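Local coordinates for protein putative fimbrial subunit (Corynebacterium diphtheriae, PDB 4HSS) that probably builds the shaft of a bacterial surface pilus as the major pilin SpaD, a multidomain subunit that polymerises into a homopolymer, at residues A130-S135 and V150-K155; D108-G113 and V134-V139; T31-K36 and N102-F107. All blocks are in the same frame, centred on the assembly; numbering follows the deposited sequence.

All three contacts lie, only partly buried, in the N-terminal domain and illustrate how a β-sandwich is held by different chemistry in different directions. Contact 1 works between the two sheets and is apolar, without hydrogen bonds between its segments; its Val150 and Pro154 are buried. Contact 3 works within one sheet, where 31-36 pairs with 102-107 by regular backbone bonds; its Leu32 and Phe107 are buried while Val106 is exposed. Contact 2, with Leu110, Gly113, Ile136 and Pro137 buried, lies where the chain passes from one sheet to the other, mixing one backbone pair with leucine and isoleucine packing. Contacts 1 and 2 share Val134 and Ser135; 1 and 3 meet along strands 28-36 and 149-166.

Contact 1. Residues A130-S135 and V150-K155; sequences APFIVS and VVAYPK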
ATOM      1  N   ALA A 130      11.515  17.550  13.548  1.00 49.89           N
ATOM      2  CA  ALA A 130      12.266  18.721  13.084  1.00 49.73           C
ATOM      3  C   ALA A 130      13.637  18.833  13.739  1.00 51.01           C
ATOM      4  O   ALA A 130      13.795  18.393  14.880  1.00 49.00           O
ATOM      5  CB  ALA A 130      11.464  19.993  13.369  1.00 51.25           C
ATOM      6  N   PRO A 131      14.631  19.451  13.063  1.00 48.78           N
ATOM      7  CA  PRO A 131      15.952  19.637  13.694  1.00 48.69           C
ATOM      8  C   PRO A 131      15.891  20.576  14.906  1.00 51.39           C
ATOM      9  O   PRO A 131      15.012  21.432  14.993  1.00 53.47           O
ATOM     10  CB  PRO A 131      16.809  20.260  12.577  1.00 50.92           C
ATOM     11  CG  PRO A 131      16.053  19.989  11.304  1.00 55.90           C
ATOM     12  CD  PRO A 131      14.610  20.015  11.698  1.00 51.43           C
ATOM     13  N   PHE A 132      16.824  20.416  15.847  1.00 42.37           N
ATOM     14  CA  PHE A 132      16.842  21.209  17.062  1.00 38.12           C
ATOM     15  C   PHE A 132      18.249  21.636  17.423  1.00 40.39           C
ATOM     16  O   PHE A 132      19.217  21.127  16.857  1.00 38.29           O
ATOM     17  CB  PHE A 132      16.185  20.441  18.218  1.00 37.78           C
ATOM     18  CG  PHE A 132      16.787  19.116  18.631  1.00 36.90           C
ATOM     19  CD1 PHE A 132      16.414  17.938  17.997  1.00 37.86           C
ATOM     20  CD2 PHE A 132      17.642  19.034  19.726  1.00 37.30           C
ATOM     21  CE1 PHE A 132      16.915  16.702  18.430  1.00 39.12           C
ATOM     22  CE2 PHE A 132      18.135  17.802  20.163  1.00 39.28           C
ATOM     23  CZ  PHE A 132      17.751  16.643  19.530  1.00 37.58           C
ATOM     24  N   ILE A 133      18.346  22.605  18.362  1.00 37.84           N
ATOM     25  CA  ILE A 133      19.581  23.221  18.845  1.00 37.55           C
ATOM     26  C   ILE A 133      19.808  22.806  20.300  1.00 41.84           C
ATOM     27  O   ILE A 133      18.852  22.756  21.069  1.00 40.78           O
ATOM     28  CB  ILE A 133      19.455  24.787  18.661  1.00 40.22           C
ATOM     29  CG1 ILE A 133      19.570  25.217  17.180  1.00 40.87           C
ATOM     30  CG2 ILE A 133      20.382  25.599  19.545  1.00 39.92           C
ATOM     31  CD1 ILE A 133      20.967  25.062  16.505  1.00 50.11           C
ATOM     32  N   VAL A 134      21.065  22.480  20.660  1.00 39.84           N
ATOM     33  CA  VAL A 134      21.440  22.152  22.040  1.00 40.19           C
ATOM     34  C   VAL A 134      22.735  22.900  22.403  1.00 42.67           C
ATOM     35  O   VAL A 134      23.629  23.076  21.578  1.00 42.25           O
ATOM     36  CB  VAL A 134      21.532  20.634  22.406  1.00 44.72           C
ATOM     37  CG1 VAL A 134      20.179  19.945  22.304  1.00 45.00           C
ATOM     38  CG2 VAL A 134      22.586  19.894  21.586  1.00 44.76           C
ATOM     39  N   SER A 135      22.817  23.315  23.664  1.00 38.05           N
ATOM     40  CA  SER A 135      23.949  24.011  24.249  1.00 35.99           C
ATOM     41  C   SER A 135      24.661  23.052  25.201  1.00 35.23           C
ATOM     42  O   SER A 135      23.993  22.378  25.986  1.00 30.30           O
ATOM     43  CB  SER A 135      23.478  25.271  24.976  1.00 38.34           C
ATOM     44  OG  SER A 135      24.570  25.882  25.642  1.00 46.27           O
ATOM     45  N   VAL A 150      23.968  16.457  28.384  1.00 36.26           N
ATOM     46  CA  VAL A 150      22.642  16.788  27.881  1.00 34.27           C
ATOM     47  C   VAL A 150      21.950  15.531  27.396  1.00 38.50           C
ATOM     48  O   VAL A 150      22.555  14.678  26.738  1.00 38.16           O
ATOM     49  CB  VAL A 150      22.730  17.903  26.788  1.00 36.00           C
ATOM     50  CG1 VAL A 150      21.354  18.233  26.189  1.00 34.59           C
ATOM     51  CG2 VAL A 150      23.387  19.171  27.363  1.00 35.16           C
ATOM     52  N   VAL A 151      20.672  15.414  27.772  1.00 34.74           N
ATOM     53  CA  VAL A 151      19.800  14.316  27.409  1.00 33.62           C
ATOM     54  C   VAL A 151      18.593  14.922  26.667  1.00 37.98           C
ATOM     55  O   VAL A 151      17.997  15.867  27.166  1.00 37.87           O
ATOM     56  CB  VAL A 151      19.394  13.445  28.641  1.00 36.61           C
ATOM     57  CG1 VAL A 151      18.583  12.239  28.209  1.00 37.11           C
ATOM     58  CG2 VAL A 151      20.613  12.991  29.438  1.00 35.80           C
ATOM     59  N   ALA A 152      18.258  14.387  25.467  1.00 33.32           N
ATOM     60  CA  ALA A 152      17.131  14.835  24.647  1.00 32.73           C
ATOM     61  C   ALA A 152      16.324  13.648  24.167  1.00 40.04           C
ATOM     62  O   ALA A 152      16.877  12.557  23.985  1.00 40.71           O
ATOM     63  CB  ALA A 152      17.611  15.664  23.457  1.00 32.70           C
ATOM     64  N   TYR A 153      15.011  13.865  23.954  1.00 35.96           N
ATOM     65  CA  TYR A 153      14.087  12.822  23.549  1.00 35.59           C
ATOM     66  C   TYR A 153      13.436  13.176  22.211  1.00 40.62           C
ATOM     67  O   TYR A 153      12.288  13.630  22.201  1.00 39.39           O
ATOM     68  CB  TYR A 153      13.030  12.592  24.661  1.00 35.86           C
ATOM     69  CG  TYR A 153      13.646  12.148  25.975  1.00 34.44           C
ATOM     70  CD1 TYR A 153      13.661  10.802  26.344  1.00 35.40           C
ATOM     71  CD2 TYR A 153      14.257  13.065  26.825  1.00 33.96           C
ATOM     72  CE1 TYR A 153      14.273  10.385  27.525  1.00 35.01           C
ATOM     73  CE2 TYR A 153      14.867  12.661  28.009  1.00 35.34           C
ATOM     74  CZ  TYR A 153      14.866  11.321  28.362  1.00 44.63           C
ATOM     75  OH  TYR A 153      15.457  10.942  29.548  1.00 45.96           O
ATOM     76  N   PRO A 154      14.155  12.983  21.071  1.00 38.95           N
ATOM     77  CA  PRO A 154      13.548  13.303  19.758  1.00 38.61           C
ATOM     78  C   PRO A 154      12.384  12.375  19.431  1.00 43.56           C
ATOM     79  O   PRO A 154      12.371  11.225  19.889  1.00 44.73           O
ATOM     80  CB  PRO A 154      14.699  13.124  18.756  1.00 40.12           C
ATOM     81  CG  PRO A 154      15.908  12.854  19.555  1.00 45.36           C
ATOM     82  CD  PRO A 154      15.511  12.416  20.915  1.00 40.61           C
ATOM     83  N   LYS A 155      11.398  12.872  18.659  1.00 38.91           N
ATOM     84  CA  LYS A 155      10.215  12.077  18.339  1.00 38.00           C
ATOM     85  C   LYS A 155      10.083  11.789  16.847  1.00 43.34           C
ATOM     86  O   LYS A 155      10.633  12.510  16.009  1.00 43.94           O
ATOM     87  CB  LYS A 155       8.935  12.746  18.879  1.00 39.78           C
ATOM     88  CG  LYS A 155       8.848  12.813  20.420  1.00 49.31           C
ATOM     89  CD  LYS A 155       8.743  11.444  21.115  1.00 62.16           C
ATOM     90  CE  LYS A 155       8.599  11.525  22.623  1.00 79.05           C
ATOM     91  NZ  LYS A 155       9.839  11.997  23.300  1.00 86.14           N
TER
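Phe132 and Val134 on strand 132-135 face Ala152 and Val150 on strand 150-152 across 8.9 Å between the strand axes, with the chains running nearly antiparallel at 159°. That spacing is too wide for backbone pairing, and no hydrogen bond joins the two segments; the meeting is made almost wholly of carbon. Its main bridge is the ring of Phe132. With chi1 at 60°, CG sits between the backbone N and the carbonyl carbon, and the ring reaches across the gap with its far end leading. Phe132 CE2 lies 4.0 Å from Ala152 CB, and CZ is equally near that methyl, while on the other flank of the ring CE1 meets Pro154 CG at 4.1 Å. Both partners approach obliquely. The outer end of the ring thus touches both Ala152 and Pro154, and Val134 CG1, from its own strand, lies in the ring plane at its edge.

Farther along, the contact thins. Val134 CG1 and Val150 CG1 are 4.4 Å apart, a looser touch than those of the ring. Val150 sends its other methyl, CG2, to within 3.5 Å of the carbonyl oxygen Ser135 O.

Leu32 of strand 28-36, touching both Phe132 and Ala152, and Val117 of strand 113-121, touching Phe132 and Val134, continue the apolar layer. Two sheets facing each other through such a layer form the β-sandwich core of a prealbumin-like, CnaB-type pilin domain.

Contact 2. Residues D108-G113 and V134-V139; sequences DNLDLG and VSIPMV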
ATOM      1  N   ASP A 108      29.833  11.537  22.626  1.00 53.46           N
ATOM      2  CA  ASP A 108      30.827  11.740  23.693  1.00 55.58           C
ATOM      3  C   ASP A 108      31.972  12.689  23.307  1.00 58.69           C
ATOM      4  O   ASP A 108      32.150  12.994  22.121  1.00 57.87           O
ATOM      5  CB  ASP A 108      31.444  10.384  24.099  1.00 59.55           C
ATOM      6  CG  ASP A 108      30.784   9.667  25.277  1.00 88.23           C
ATOM      7  OD1 ASP A 108      30.260  10.360  26.188  1.00 92.69           O
ATOM      8  OD2 ASP A 108      30.866   8.413  25.333  1.00 97.45           O
ATOM      9  N   ASN A 109      32.775  13.109  24.335  1.00 54.50           N
ATOM     10  CA  ASN A 109      33.968  13.955  24.256  1.00 54.06           C
ATOM     11  C   ASN A 109      33.747  15.128  23.323  1.00 57.76           C
ATOM     12  O   ASN A 109      34.511  15.358  22.371  1.00 57.38           O
ATOM     13  CB  ASN A 109      35.191  13.134  23.836  1.00 56.19           C
ATOM     14  CG  ASN A 109      35.906  12.572  25.030  1.00 99.80           C
ATOM     15  OD1 ASN A 109      36.709  13.262  25.681  1.00 96.15           O
ATOM     16  ND2 ASN A 109      35.563  11.335  25.393  1.00 95.45           N
ATOM     17  N   LEU A 110      32.634  15.829  23.584  1.00 52.65           N
ATOM     18  CA  LEU A 110      32.143  16.967  22.833  1.00 50.28           C
ATOM     19  C   LEU A 110      32.728  18.246  23.334  1.00 54.07           C
ATOM     20  O   LEU A 110      32.593  18.550  24.512  1.00 53.14           O
ATOM     21  CB  LEU A 110      30.613  17.006  22.983  1.00 49.24           C
ATOM     22  CG  LEU A 110      29.760  16.631  21.777  1.00 51.85           C
ATOM     23  CD1 LEU A 110      30.443  15.623  20.878  1.00 53.78           C
ATOM     24  CD2 LEU A 110      28.440  16.084  22.220  1.00 50.42           C
ATOM     25  N   ASP A 111      33.345  19.033  22.438  1.00 52.70           N
ATOM     26  CA  ASP A 111      33.848  20.364  22.770  1.00 53.10           C
ATOM     27  C   ASP A 111      32.675  21.172  23.288  1.00 56.29           C
ATOM     28  O   ASP A 111      31.559  21.001  22.789  1.00 55.78           O
ATOM     29  CB  ASP A 111      34.436  21.041  21.517  1.00 55.43           C
ATOM     30  CG  ASP A 111      35.732  20.479  20.972  1.00 72.19           C
ATOM     31  OD1 ASP A 111      36.649  20.189  21.789  1.00 71.91           O
ATOM     32  OD2 ASP A 111      35.882  20.443  19.725  1.00 83.15           O
ATOM     33  N   LEU A 112      32.884  22.019  24.284  1.00 51.79           N
ATOM     34  CA  LEU A 112      31.758  22.821  24.768  1.00 50.89           C
ATOM     35  C   LEU A 112      31.334  23.810  23.675  1.00 52.75           C
ATOM     36  O   LEU A 112      32.193  24.337  22.966  1.00 53.30           O
ATOM     37  CB  LEU A 112      32.096  23.548  26.093  1.00 50.48           C
ATOM     38  CG  LEU A 112      32.444  22.665  27.315  1.00 53.92           C
ATOM     39  CD1 LEU A 112      32.586  23.502  28.549  1.00 53.20           C
ATOM     40  CD2 LEU A 112      31.431  21.540  27.537  1.00 55.60           C
ATOM     41  N   GLY A 113      30.028  23.974  23.487  1.00 46.39           N
ATOM     42  CA  GLY A 113      29.484  24.873  22.471  1.00 43.90           C
ATOM     43  C   GLY A 113      28.022  24.671  22.139  1.00 42.37           C
ATOM     44  O   GLY A 113      27.285  24.012  22.882  1.00 40.52           O
ATOM     45  N   VAL A 134      21.065  22.480  20.660  1.00 39.84           N
ATOM     46  CA  VAL A 134      21.440  22.152  22.040  1.00 40.19           C
ATOM     47  C   VAL A 134      22.735  22.900  22.403  1.00 42.67           C
ATOM     48  O   VAL A 134      23.629  23.076  21.578  1.00 42.25           O
ATOM     49  CB  VAL A 134      21.532  20.634  22.406  1.00 44.72           C
ATOM     50  CG1 VAL A 134      20.179  19.945  22.304  1.00 45.00           C
ATOM     51  CG2 VAL A 134      22.586  19.894  21.586  1.00 44.76           C
ATOM     52  N   SER A 135      22.817  23.315  23.664  1.00 38.05           N
ATOM     53  CA  SER A 135      23.949  24.011  24.249  1.00 35.99           C
ATOM     54  C   SER A 135      24.661  23.052  25.201  1.00 35.23           C
ATOM     55  O   SER A 135      23.993  22.378  25.986  1.00 30.30           O
ATOM     56  CB  SER A 135      23.478  25.271  24.976  1.00 38.34           C
ATOM     57  OG  SER A 135      24.570  25.882  25.642  1.00 46.27           O
ATOM     58  N   ILE A 136      26.012  22.979  25.112  1.00 33.03           N
ATOM     59  CA  ILE A 136      26.861  22.116  25.951  1.00 32.15           C
ATOM     60  C   ILE A 136      27.903  23.008  26.584  1.00 35.14           C
ATOM     61  O   ILE A 136      28.779  23.479  25.870  1.00 34.40           O
ATOM     62  CB  ILE A 136      27.482  20.916  25.156  1.00 34.89           C
ATOM     63  CG1 ILE A 136      26.379  20.007  24.574  1.00 34.60           C
ATOM     64  CG2 ILE A 136      28.460  20.114  26.025  1.00 36.04           C
ATOM     65  CD1 ILE A 136      26.815  18.891  23.876  1.00 40.96           C
ATOM     66  N   PRO A 137      27.797  23.349  27.885  1.00 34.31           N
ATOM     67  CA  PRO A 137      26.772  22.946  28.872  1.00 34.22           C
ATOM     68  C   PRO A 137      25.472  23.772  28.776  1.00 40.38           C
ATOM     69  O   PRO A 137      25.346  24.682  27.958  1.00 39.65           O
ATOM     70  CB  PRO A 137      27.487  23.179  30.208  1.00 34.82           C
ATOM     71  CG  PRO A 137      28.365  24.356  29.953  1.00 39.46           C
ATOM     72  CD  PRO A 137      28.785  24.270  28.498  1.00 35.80           C
ATOM     73  N   MET A 138      24.493  23.425  29.616  1.00 38.07           N
ATOM     74  CA  MET A 138      23.202  24.117  29.665  1.00 36.38           C
ATOM     75  C   MET A 138      22.654  24.051  31.067  1.00 40.34           C
ATOM     76  O   MET A 138      23.211  23.334  31.905  1.00 38.65           O
ATOM     77  CB  MET A 138      22.192  23.478  28.672  1.00 37.27           C
ATOM     78  CG  MET A 138      21.636  22.133  29.143  1.00 39.19           C
ATOM     79  SD  MET A 138      20.309  21.483  28.130  1.00 41.19           S
ATOM     80  CE  MET A 138      18.899  22.445  28.705  1.00 35.34           C
ATOM     81  N   VAL A 139      21.534  24.766  31.298  1.00 37.35           N
ATOM     82  CA  VAL A 139      20.764  24.713  32.540  1.00 37.03           C
ATOM     83  C   VAL A 139      19.290  24.702  32.181  1.00 41.17           C
ATOM     84  O   VAL A 139      18.890  25.345  31.201  1.00 39.22           O
ATOM     85  CB  VAL A 139      21.085  25.820  33.591  1.00 39.76           C
ATOM     86  CG1 VAL A 139      22.374  25.521  34.359  1.00 38.76           C
ATOM     87  CG2 VAL A 139      21.091  27.224  32.977  1.00 39.19           C
TER
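Ile136 and Gly113 form an antiparallel hydrogen-bonded pair at the point where the CnaB-type β-sandwich passes its chain from one sheet to the other: strand 104-110 belongs to the first, and 113-121 begins beside edge strand 132-136 of the second. Two backbone bonds close the pair. Ile136 N donates to Gly113 O over 2.8 Å, and Gly113 N returns a bond to Ile136 O at 2.7 Å, though this one is more bent, at 138°. Glycine puts no side chain beside them.

Ile136 loses the most surface, and its two branches meet different leucines. The CG1 branch, extended to CD1 with chi2 at -178°, reaches Leu110 CD2 at 3.6 Å. The shorter branch offers CG2 to Leu112 CD2, also at 3.6 Å. Each leucine crosses the isoleucine at about a right angle, and the two contacts come from either end of the short connection 110-112.

Leu112 also reaches Pro137, the residue after Ile136, its CD1 lying 3.9 Å from Pro137 CD. The peptide bond before Pro137 is cis, which turns the chain at the strand end, and there Ser135 OG donates a 2.7 Å hydrogen bond to Pro137 O.

Contact 3. Residues T31-K36 and N102-F107; sequences TLHKKK and NGTAVF
Ala105 O is approached by two donors from strand 31-33: Leu32 N gives it an almost perfectly straight hydrogen bond, 2.8 Å long with 177° at the hydrogen, and Thr31 CA adds a CA-H...O contact at 3.5 Å. Ala105 N returns a bond to Leu32 O at 3.1 Å, which completes the antiparallel hydrogen-bonded pair. Beyond the strand end the pairing is prolonged by Lys34 N, which donates to Gly103 O where that glycine adopts positive phi.

The two faces differ in character. On the face of Leu32 and Ala105, which is buried, Leu32 CD1 comes to the edge of the Phe107 ring, 3.6 Å from CE2, and Phe62 of strand 61-67 packs on both Leu32 and Phe107. On the other, Thr31 lies alongside Val106 and sets its CG2 3.9 Å from Thr104 CG2. His33 ND1 and Thr104 OG1 share a hydrogen bond of 3.3 Å whose direction is open, and the imidazole ring also meets that of Tyr153.

Lys34 heads elsewhere. CG lies opposite the backbone N (chi1 -168°) and the chain bends at chi2 and chi4, taking NZ away from 102-107 to a covalent link with Asn156 CG. This lysine-asparagine isopeptide bond, tying strand 28-36 to its parallel neighbour 149-166, is a hallmark of CnaB-type pilin domains.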
ATOM      1  N   THR A  31      23.043  12.768  24.719  1.00 36.62           N
ATOM      2  CA  THR A  31      22.411  11.461  24.694  1.00 36.01           C
ATOM      3  C   THR A  31      20.997  11.618  24.196  1.00 40.52           C
ATOM      4  O   THR A  31      20.153  12.242  24.862  1.00 39.55           O
ATOM      5  CB  THR A  31      22.470  10.805  26.083  1.00 35.52           C
ATOM      6  OG1 THR A  31      23.842  10.697  26.464  1.00 38.96           O
ATOM      7  CG2 THR A  31      21.795   9.437  26.116  1.00 24.37           C
ATOM      8  N   LEU A  32      20.731  10.997  23.038  1.00 36.92           N
ATOM      9  CA  LEU A  32      19.424  11.027  22.407  1.00 35.96           C
ATOM     10  C   LEU A  32      18.684   9.750  22.707  1.00 40.22           C
ATOM     11  O   LEU A  32      19.257   8.668  22.569  1.00 39.69           O
ATOM     12  CB  LEU A  32      19.568  11.251  20.878  1.00 35.28           C
ATOM     13  CG  LEU A  32      20.261  12.558  20.469  1.00 38.52           C
ATOM     14  CD1 LEU A  32      20.566  12.576  19.026  1.00 37.69           C
ATOM     15  CD2 LEU A  32      19.413  13.763  20.798  1.00 44.05           C
ATOM     16  N   HIS A  33      17.436   9.875  23.184  1.00 38.34           N
ATOM     17  CA  HIS A  33      16.581   8.721  23.467  1.00 40.01           C
ATOM     18  C   HIS A  33      15.411   8.763  22.501  1.00 44.91           C
ATOM     19  O   HIS A  33      14.340   9.292  22.816  1.00 44.82           O
ATOM     20  CB  HIS A  33      16.116   8.675  24.932  1.00 41.16           C
ATOM     21  CG  HIS A  33      17.190   8.386  25.929  1.00 44.23           C
ATOM     22  ND1 HIS A  33      17.737   7.130  26.054  1.00 45.97           N
ATOM     23  CD2 HIS A  33      17.746   9.200  26.849  1.00 46.08           C
ATOM     24  CE1 HIS A  33      18.633   7.226  27.016  1.00 45.51           C
ATOM     25  NE2 HIS A  33      18.673   8.453  27.525  1.00 45.91           N
ATOM     26  N   LYS A  34      15.656   8.222  21.296  1.00 40.82           N
ATOM     27  CA  LYS A  34      14.738   8.218  20.184  1.00 40.11           C
ATOM     28  C   LYS A  34      13.514   7.405  20.483  1.00 45.17           C
ATOM     29  O   LYS A  34      13.582   6.245  20.905  1.00 40.92           O
ATOM     30  CB  LYS A  34      15.421   7.735  18.894  1.00 41.92           C
ATOM     31  CG  LYS A  34      14.599   7.978  17.615  1.00 33.45           C
ATOM     32  CD  LYS A  34      14.190   9.427  17.476  1.00 32.44           C
ATOM     33  CE  LYS A  34      13.633   9.706  16.105  1.00 41.74           C
ATOM     34  NZ  LYS A  34      12.220   9.270  15.927  1.00 31.06           N
ATOM     35  N   LYS A  35      12.382   8.060  20.273  1.00 46.23           N
ATOM     36  CA  LYS A  35      11.099   7.460  20.513  1.00 48.09           C
ATOM     37  C   LYS A  35      10.233   7.558  19.279  1.00 56.35           C
ATOM     38  O   LYS A  35      10.275   8.542  18.526  1.00 54.77           O
ATOM     39  CB  LYS A  35      10.407   8.127  21.716  1.00 51.09           C
ATOM     40  CG  LYS A  35      11.001   7.777  23.068  1.00 57.27           C
ATOM     41  CD  LYS A  35      10.488   6.441  23.584  1.00 61.60           C
ATOM     42  CE  LYS A  35      11.130   6.103  24.900  1.00 74.44           C
ATOM     43  NZ  LYS A  35      11.342   4.639  25.032  1.00 91.16           N
ATOM     44  N   LYS A  36       9.445   6.500  19.101  1.00 56.99           N
ATOM     45  CA  LYS A  36       8.430   6.283  18.093  1.00 58.94           C
ATOM     46  C   LYS A  36       7.112   6.648  18.794  1.00 69.72           C
ATOM     47  O   LYS A  36       6.781   6.054  19.821  1.00 68.34           O
ATOM     48  CB  LYS A  36       8.537   4.802  17.697  1.00 61.43           C
ATOM     49  CG  LYS A  36       7.797   4.300  16.482  1.00 71.35           C
ATOM     50  CD  LYS A  36       8.372   2.917  16.083  1.00 81.52           C
ATOM     51  CE  LYS A  36       8.083   1.768  17.043  1.00 91.94           C
ATOM     52  NZ  LYS A  36       9.142   0.714  17.016  1.00 94.89           N
ATOM     53  N   ASN A 102      18.271   0.772  23.432  1.00 60.84           N
ATOM     54  CA  ASN A 102      16.953   1.258  23.825  1.00 60.82           C
ATOM     55  C   ASN A 102      16.617   2.481  22.972  1.00 61.30           C
ATOM     56  O   ASN A 102      15.979   3.417  23.465  1.00 61.85           O
ATOM     57  CB  ASN A 102      16.972   1.616  25.325  1.00 69.00           C
ATOM     58  CG  ASN A 102      17.175   0.454  26.257  1.00104.71           C
ATOM     59  OD1 ASN A 102      16.309  -0.426  26.401  1.00100.80           O
ATOM     60  ND2 ASN A 102      18.312   0.456  26.947  1.00 99.24           N
ATOM     61  N   GLY A 103      17.093   2.478  21.719  1.00 54.36           N
ATOM     62  CA  GLY A 103      16.923   3.584  20.787  1.00 52.64           C
ATOM     63  C   GLY A 103      17.720   4.765  21.278  1.00 53.15           C
ATOM     64  O   GLY A 103      17.195   5.877  21.388  1.00 52.71           O
ATOM     65  N   THR A 104      18.995   4.506  21.597  1.00 46.64           N
ATOM     66  CA  THR A 104      19.887   5.486  22.179  1.00 45.48           C
ATOM     67  C   THR A 104      21.112   5.750  21.309  1.00 48.40           C
ATOM     68  O   THR A 104      21.780   4.822  20.845  1.00 46.99           O
ATOM     69  CB  THR A 104      20.291   4.990  23.567  1.00 55.39           C
ATOM     70  OG1 THR A 104      19.095   4.706  24.305  1.00 64.33           O
ATOM     71  CG2 THR A 104      21.156   5.983  24.336  1.00 49.83           C
ATOM     72  N   ALA A 105      21.412   7.043  21.131  1.00 43.79           N
ATOM     73  CA  ALA A 105      22.565   7.549  20.407  1.00 42.81           C
ATOM     74  C   ALA A 105      23.315   8.508  21.328  1.00 46.15           C
ATOM     75  O   ALA A 105      22.732   9.498  21.795  1.00 47.70           O
ATOM     76  CB  ALA A 105      22.121   8.238  19.124  1.00 43.50           C
ATOM     77  N   VAL A 106      24.576   8.163  21.653  1.00 39.16           N
ATOM     78  CA  VAL A 106      25.428   8.916  22.556  1.00 37.83           C
ATOM     79  C   VAL A 106      26.558   9.597  21.784  1.00 42.86           C
ATOM     80  O   VAL A 106      27.293   8.961  21.039  1.00 42.04           O
ATOM     81  CB  VAL A 106      25.966   8.041  23.719  1.00 41.66           C
ATOM     82  CG1 VAL A 106      26.849   8.856  24.660  1.00 41.10           C
ATOM     83  CG2 VAL A 106      24.817   7.418  24.506  1.00 41.66           C
ATOM     84  N   PHE A 107      26.679  10.911  21.982  1.00 42.39           N
ATOM     85  CA  PHE A 107      27.710  11.762  21.399  1.00 43.56           C
ATOM     86  C   PHE A 107      28.653  12.186  22.531  1.00 51.70           C
ATOM     87  O   PHE A 107      28.288  13.029  23.337  1.00 49.69           O
ATOM     88  CB  PHE A 107      27.078  12.971  20.670  1.00 44.42           C
ATOM     89  CG  PHE A 107      26.241  12.642  19.457  1.00 44.18           C
ATOM     90  CD1 PHE A 107      26.798  12.638  18.189  1.00 46.66           C
ATOM     91  CD2 PHE A 107      24.890  12.353  19.582  1.00 45.29           C
ATOM     92  CE1 PHE A 107      26.007  12.395  17.058  1.00 47.28           C
ATOM     93  CE2 PHE A 107      24.108  12.067  18.453  1.00 47.34           C
ATOM     94  CZ  PHE A 107      24.670  12.096  17.201  1.00 45.65           C
TER